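Local coordinates for protein glycosyl transferase (Staphylococcus aureus, PDB 5TZJ) that belongs to the family 2 glycosyl transferases and holds uridine-diphosphate-N-acetylglucosamine in a pocket of its N-terminal region, at residues A[221-232]-A[249-259]. Sequence-based numbering, arbitrary orientation.
Sequences FYEVMRLIAVEI and FLNRHFSFSRT
Arg258 lays its guanidinium flat on one face of the Phe221 ring, the two planes only 12° apart, a cation-pi stack with Arg258 CZ 4.2 Å from the ring centroid. Arg258 CD adds a CH-pi contact over the same face, and the bend at chi3 (61°) carries NE over the centre of the ring and CZ on toward CD1. Ser257 CB and Thr259 OG1 stand at the Phe221 edge, while the His253 ring meets it rim to rim. Phe221 CD2 in turn lies over one face of the Tyr222 ring, and Met225 SD meets the His253 ring obliquely, 3.5 Å from His253 ND1. Further along the helix pair, Ile228 CG2 sits almost on the normal of the Phe249 ring, 3.8 Å from its centroid, as Met225 SD approaches that ring's edge in a Met-aromatic contact. Phe249 reaches this place because its CG is anti to the backbone N, and Ile232 CD1 packs obliquely against it.

The polar end of the contact is a small hydrogen-bonded cluster. Tyr222 OH and Thr259 OG1 are hydrogen-bonded at the edge of the tyrosine ring, their 2.4 Å separation shorter than usual and its exact value doubtful; Thr259 OG1 is also hydrogen-bonded to His253 NE2 at 2.7 Å. Ser257 OG lies over one face of the imidazole and donates to His253 O; by accepting from Thr259 N it also closes an ST turn just beyond the helix.

The axes of segments 221-232 and 249-256 run nearly antiparallel, at 164°, illustrating how consecutive helices of the TarS linker region can be joined by aromatic packing and a buried polar cluster together. Helix 271-282 adds Phe281, edge-to-face with His253. Thr259 OG1 appears to tie the loop after helix 239-256 back to helix 218-233, and the phenylalanine face offers the arginine's charge a polarisable surface that would probably steady it.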
loop_
_atom_site.group_PDB
_atom_site.type_symbol
_atom_site.label_atom_id
_atom_site.label_comp_id
_atom_site.label_asym_id
_atom_site.label_seq_id
_atom_site.Cartn_x
_atom_site.Cartn_y
_atom_site.Cartn_z
ATOM N N PHE A 221 0.874 3.401 -13.252
ATOM C CA PHE A 221 0.102 3.386 -12.018
ATOM C C PHE A 221 -1.103 2.471 -12.137
ATOM O O PHE A 221 -1.352 1.635 -11.257
ATOM C CB PHE A 221 -0.361 4.807 -11.657
ATOM C CG PHE A 221 -1.241 4.862 -10.445
ATOM C CD1 PHE A 221 -0.698 4.659 -9.180
ATOM C CD2 PHE A 221 -2.611 5.098 -10.561
ATOM C CE1 PHE A 221 -1.501 4.698 -8.027
ATOM C CE2 PHE A 221 -3.416 5.158 -9.429
ATOM C CZ PHE A 221 -2.855 4.952 -8.146
ATOM N N TYR A 222 -1.889 2.635 -13.216
ATOM C CA TYR A 222 -3.152 1.915 -13.315
ATOM C C TYR A 222 -2.964 0.483 -13.779
ATOM O O TYR A 222 -3.865 -0.330 -13.588
ATOM C CB TYR A 222 -4.113 2.651 -14.288
ATOM C CG TYR A 222 -4.713 3.912 -13.665
ATOM C CD1 TYR A 222 -5.603 3.825 -12.590
ATOM C CD2 TYR A 222 -4.357 5.184 -14.127
ATOM C CE1 TYR A 222 -6.117 4.982 -11.991
ATOM C CE2 TYR A 222 -4.910 6.353 -13.528
ATOM C CZ TYR A 222 -5.806 6.214 -12.478
ATOM O OH TYR A 222 -6.343 7.321 -11.804
ATOM N N GLU A 223 -1.786 0.132 -14.327
ATOM C CA GLU A 223 -1.487 -1.282 -14.523
ATOM C C GLU A 223 -1.367 -1.999 -13.180
ATOM O O GLU A 223 -1.774 -3.156 -13.045
ATOM C CB GLU A 223 -0.170 -1.446 -15.331
ATOM C CG GLU A 223 0.387 -2.884 -15.334
ATOM C CD GLU A 223 -0.484 -3.836 -16.140
ATOM O OE1 GLU A 223 -0.243 -5.058 -16.111
ATOM O OE2 GLU A 223 -1.444 -3.370 -16.811
ATOM N N VAL A 224 -0.764 -1.360 -12.176
ATOM C CA VAL A 224 -0.737 -2.023 -10.854
ATOM C C VAL A 224 -2.163 -2.164 -10.304
ATOM O O VAL A 224 -2.495 -3.153 -9.629
ATOM C CB VAL A 224 0.125 -1.225 -9.864
ATOM C CG1 VAL A 224 0.046 -1.833 -8.423
ATOM C CG2 VAL A 224 1.608 -1.031 -10.390
ATOM N N MET A 225 -3.026 -1.189 -10.588
ATOM C CA MET A 225 -4.415 -1.310 -10.095
ATOM C C MET A 225 -5.139 -2.485 -10.772
ATOM O O MET A 225 -5.810 -3.288 -10.098
ATOM C CB MET A 225 -5.175 0.010 -10.303
ATOM C CG MET A 225 -4.578 1.233 -9.551
ATOM S SD MET A 225 -4.345 0.977 -7.787
ATOM C CE MET A 225 -2.529 0.845 -7.679
ATOM N N ARG A 226 -4.998 -2.603 -12.102
ATOM C CA ARG A 226 -5.533 -3.750 -12.837
ATOM C C ARG A 226 -5.013 -5.077 -12.277
ATOM O O ARG A 226 -5.779 -6.034 -12.104
ATOM C CB ARG A 226 -5.177 -3.610 -14.325
ATOM C CG ARG A 226 -5.830 -4.656 -15.217
ATOM C CD ARG A 226 -5.280 -4.592 -16.637
ATOM N NE ARG A 226 -3.887 -5.063 -16.662
ATOM C CZ ARG A 226 -3.514 -6.346 -16.549
ATOM N NH1 ARG A 226 -4.443 -7.297 -16.450
ATOM N NH2 ARG A 226 -2.198 -6.676 -16.591
ATOM N N LEU A 227 -3.692 -5.193 -12.065
ATOM C CA LEU A 227 -3.166 -6.435 -11.498
ATOM C C LEU A 227 -3.826 -6.760 -10.164
ATOM O O LEU A 227 -4.051 -7.931 -9.847
ATOM C CB LEU A 227 -1.627 -6.365 -11.321
ATOM C CG LEU A 227 -0.830 -6.315 -12.625
ATOM C CD1 LEU A 227 0.636 -5.920 -12.428
ATOM C CD2 LEU A 227 -0.877 -7.698 -13.278
ATOM N N ILE A 228 -4.110 -5.741 -9.349
ATOM C CA ILE A 228 -4.786 -5.974 -8.072
ATOM C C ILE A 228 -6.182 -6.516 -8.293
ATOM O O ILE A 228 -6.605 -7.452 -7.617
ATOM C CB ILE A 228 -4.805 -4.693 -7.215
ATOM C CG1 ILE A 228 -3.406 -4.439 -6.643
ATOM C CG2 ILE A 228 -5.702 -4.860 -5.962
ATOM C CD1 ILE A 228 -3.283 -2.992 -6.102
ATOM N N ALA A 229 -6.917 -5.943 -9.249
ATOM C CA ALA A 229 -8.255 -6.440 -9.528
ATOM C C ALA A 229 -8.184 -7.876 -10.040
ATOM O O ALA A 229 -8.988 -8.716 -9.641
ATOM C CB ALA A 229 -8.961 -5.509 -10.556
ATOM N N VAL A 230 -7.208 -8.182 -10.912
ATOM C CA VAL A 230 -7.047 -9.563 -11.372
ATOM C C VAL A 230 -6.714 -10.483 -10.200
ATOM O O VAL A 230 -7.302 -11.562 -10.042
ATOM C CB VAL A 230 -5.964 -9.615 -12.470
ATOM C CG1 VAL A 230 -5.596 -11.074 -12.794
ATOM C CG2 VAL A 230 -6.507 -8.866 -13.703
ATOM N N GLU A 231 -5.794 -10.046 -9.341
ATOM C CA GLU A 231 -5.387 -10.857 -8.199
ATOM C C GLU A 231 -6.582 -11.216 -7.321
ATOM O O GLU A 231 -6.764 -12.390 -6.964
ATOM C CB GLU A 231 -4.320 -10.115 -7.384
ATOM C CG GLU A 231 -3.609 -11.007 -6.438
ATOM C CD GLU A 231 -2.681 -12.003 -7.190
ATOM O OE1 GLU A 231 -2.588 -13.136 -6.753
ATOM O OE2 GLU A 231 -2.065 -11.648 -8.234
ATOM N N ILE A 232 -7.400 -10.222 -6.961
ATOM C CA ILE A 232 -8.549 -10.486 -6.083
ATOM C C ILE A 232 -9.498 -11.482 -6.737
ATOM O O ILE A 232 -9.918 -12.467 -6.124
ATOM C CB ILE A 232 -9.278 -9.175 -5.733
ATOM C CG1 ILE A 232 -8.418 -8.286 -4.800
ATOM C CG2 ILE A 232 -10.710 -9.449 -5.134
ATOM C CD1 ILE A 232 -8.796 -6.788 -4.828
ATOM N N PHE A 249 -11.711 -2.488 -2.089
ATOM C CA PHE A 249 -10.510 -1.916 -2.684
ATOM C C PHE A 249 -10.873 -0.714 -3.549
ATOM O O PHE A 249 -10.158 0.295 -3.557
ATOM C CB PHE A 249 -9.734 -2.953 -3.526
ATOM C CG PHE A 249 -8.487 -2.353 -4.149
ATOM C CD1 PHE A 249 -7.388 -2.045 -3.356
ATOM C CD2 PHE A 249 -8.495 -1.932 -5.467
ATOM C CE1 PHE A 249 -6.245 -1.415 -3.904
ATOM C CE2 PHE A 249 -7.352 -1.319 -6.016
ATOM C CZ PHE A 249 -6.244 -1.062 -5.228
ATOM N N LEU A 250 -11.984 -0.805 -4.276
ATOM C CA LEU A 250 -12.389 0.325 -5.121
ATOM C C LEU A 250 -12.824 1.529 -4.269
ATOM O O LEU A 250 -12.510 2.669 -4.613
ATOM C CB LEU A 250 -13.499 -0.114 -6.075
ATOM C CG LEU A 250 -13.086 -1.144 -7.148
ATOM C CD1 LEU A 250 -14.338 -1.686 -7.910
ATOM C CD2 LEU A 250 -12.101 -0.511 -8.160
ATOM N N ASN A 251 -13.512 1.296 -3.128
ATOM C CA ASN A 251 -13.858 2.407 -2.237
ATOM C C ASN A 251 -12.611 3.158 -1.778
ATOM O O ASN A 251 -12.565 4.399 -1.791
ATOM C CB ASN A 251 -14.611 1.889 -1.007
ATOM C CG ASN A 251 -16.036 1.467 -1.331
ATOM O OD1 ASN A 251 -16.641 1.887 -2.335
ATOM N ND2 ASN A 251 -16.585 0.635 -0.482
ATOM N N ARG A 252 -11.625 2.398 -1.270
ATOM C CA ARG A 252 -10.350 2.964 -0.865
ATOM C C ARG A 252 -9.714 3.756 -2.008
ATOM O O ARG A 252 -9.276 4.903 -1.825
ATOM C CB ARG A 252 -9.416 1.830 -0.421
ATOM C CG ARG A 252 -7.927 2.246 -0.402
ATOM C CD ARG A 252 -6.941 1.186 -1.021
ATOM N NE ARG A 252 -5.652 1.842 -1.310
ATOM C CZ ARG A 252 -4.695 2.041 -0.410
ATOM N NH1 ARG A 252 -4.828 1.559 0.808
ATOM N NH2 ARG A 252 -3.575 2.697 -0.743
ATOM N N HIS A 253 -9.617 3.128 -3.169
ATOM C CA HIS A 253 -8.821 3.689 -4.277
ATOM C C HIS A 253 -9.404 5.013 -4.739
ATOM O O HIS A 253 -8.694 6.021 -4.840
ATOM C CB HIS A 253 -8.796 2.712 -5.435
ATOM C CG HIS A 253 -8.166 3.273 -6.676
ATOM N ND1 HIS A 253 -6.803 3.246 -6.870
ATOM C CD2 HIS A 253 -8.695 3.904 -7.760
ATOM C CE1 HIS A 253 -6.512 3.829 -8.027
ATOM N NE2 HIS A 253 -7.641 4.236 -8.594
ATOM N N PHE A 254 -10.735 5.039 -4.964
ATOM C CA PHE A 254 -11.391 6.239 -5.475
ATOM C C PHE A 254 -11.474 7.328 -4.427
ATOM O O PHE A 254 -11.608 8.506 -4.798
ATOM C CB PHE A 254 -12.815 5.914 -6.016
ATOM C CG PHE A 254 -12.806 5.386 -7.430
ATOM C CD1 PHE A 254 -12.516 4.039 -7.691
ATOM C CD2 PHE A 254 -13.065 6.245 -8.494
ATOM C CE1 PHE A 254 -12.486 3.565 -8.981
ATOM C CE2 PHE A 254 -13.063 5.775 -9.778
ATOM C CZ PHE A 254 -12.767 4.447 -10.042
ATOM N N SER A 255 -11.351 6.968 -3.130
ATOM C CA SER A 255 -11.357 7.963 -2.072
ATOM C C SER A 255 -9.985 8.546 -1.808
ATOM O O SER A 255 -9.893 9.723 -1.448
ATOM C CB SER A 255 -11.871 7.387 -0.742
ATOM O OG SER A 255 -13.131 6.794 -0.917
ATOM N N PHE A 256 -8.905 7.739 -1.921
ATOM C CA PHE A 256 -7.635 8.195 -1.393
ATOM C C PHE A 256 -6.528 8.274 -2.419
ATOM O O PHE A 256 -5.540 8.958 -2.170
ATOM C CB PHE A 256 -7.210 7.324 -0.202
ATOM C CG PHE A 256 -8.141 7.467 0.957
ATOM C CD1 PHE A 256 -8.354 8.715 1.521
ATOM C CD2 PHE A 256 -8.885 6.397 1.423
ATOM C CE1 PHE A 256 -9.258 8.892 2.585
ATOM C CE2 PHE A 256 -9.770 6.563 2.474
ATOM C CZ PHE A 256 -9.952 7.814 3.054
ATOM N N SER A 257 -6.677 7.684 -3.568
ATOM C CA SER A 257 -5.581 7.712 -4.531
ATOM C C SER A 257 -5.687 8.958 -5.409
ATOM O O SER A 257 -6.653 9.734 -5.321
ATOM C CB SER A 257 -5.601 6.461 -5.400
ATOM O OG SER A 257 -6.594 6.658 -6.407
ATOM N N ARG A 258 -4.694 9.114 -6.296
ATOM C CA ARG A 258 -4.649 10.181 -7.297
ATOM C C ARG A 258 -5.836 10.126 -8.248
ATOM O O ARG A 258 -6.091 11.091 -8.988
ATOM C CB ARG A 258 -3.335 10.053 -8.122
ATOM C CG ARG A 258 -3.396 8.787 -9.020
ATOM C CD ARG A 258 -2.076 8.511 -9.741
ATOM N NE ARG A 258 -0.999 8.291 -8.795
ATOM C CZ ARG A 258 0.294 8.343 -9.129
ATOM N NH1 ARG A 258 0.662 8.621 -10.392
ATOM N NH2 ARG A 258 1.207 8.150 -8.195
ATOM N N THR A 259 -6.540 8.998 -8.312
ATOM C CA THR A 259 -7.774 8.971 -9.093
ATOM C C THR A 259 -8.771 10.003 -8.567
ATOM O O THR A 259 -9.519 10.651 -9.341
ATOM C CB THR A 259 -8.361 7.565 -9.052
ATOM O OG1 THR A 259 -7.474 6.694 -9.748
ATOM C CG2 THR A 259 -9.756 7.520 -9.763
#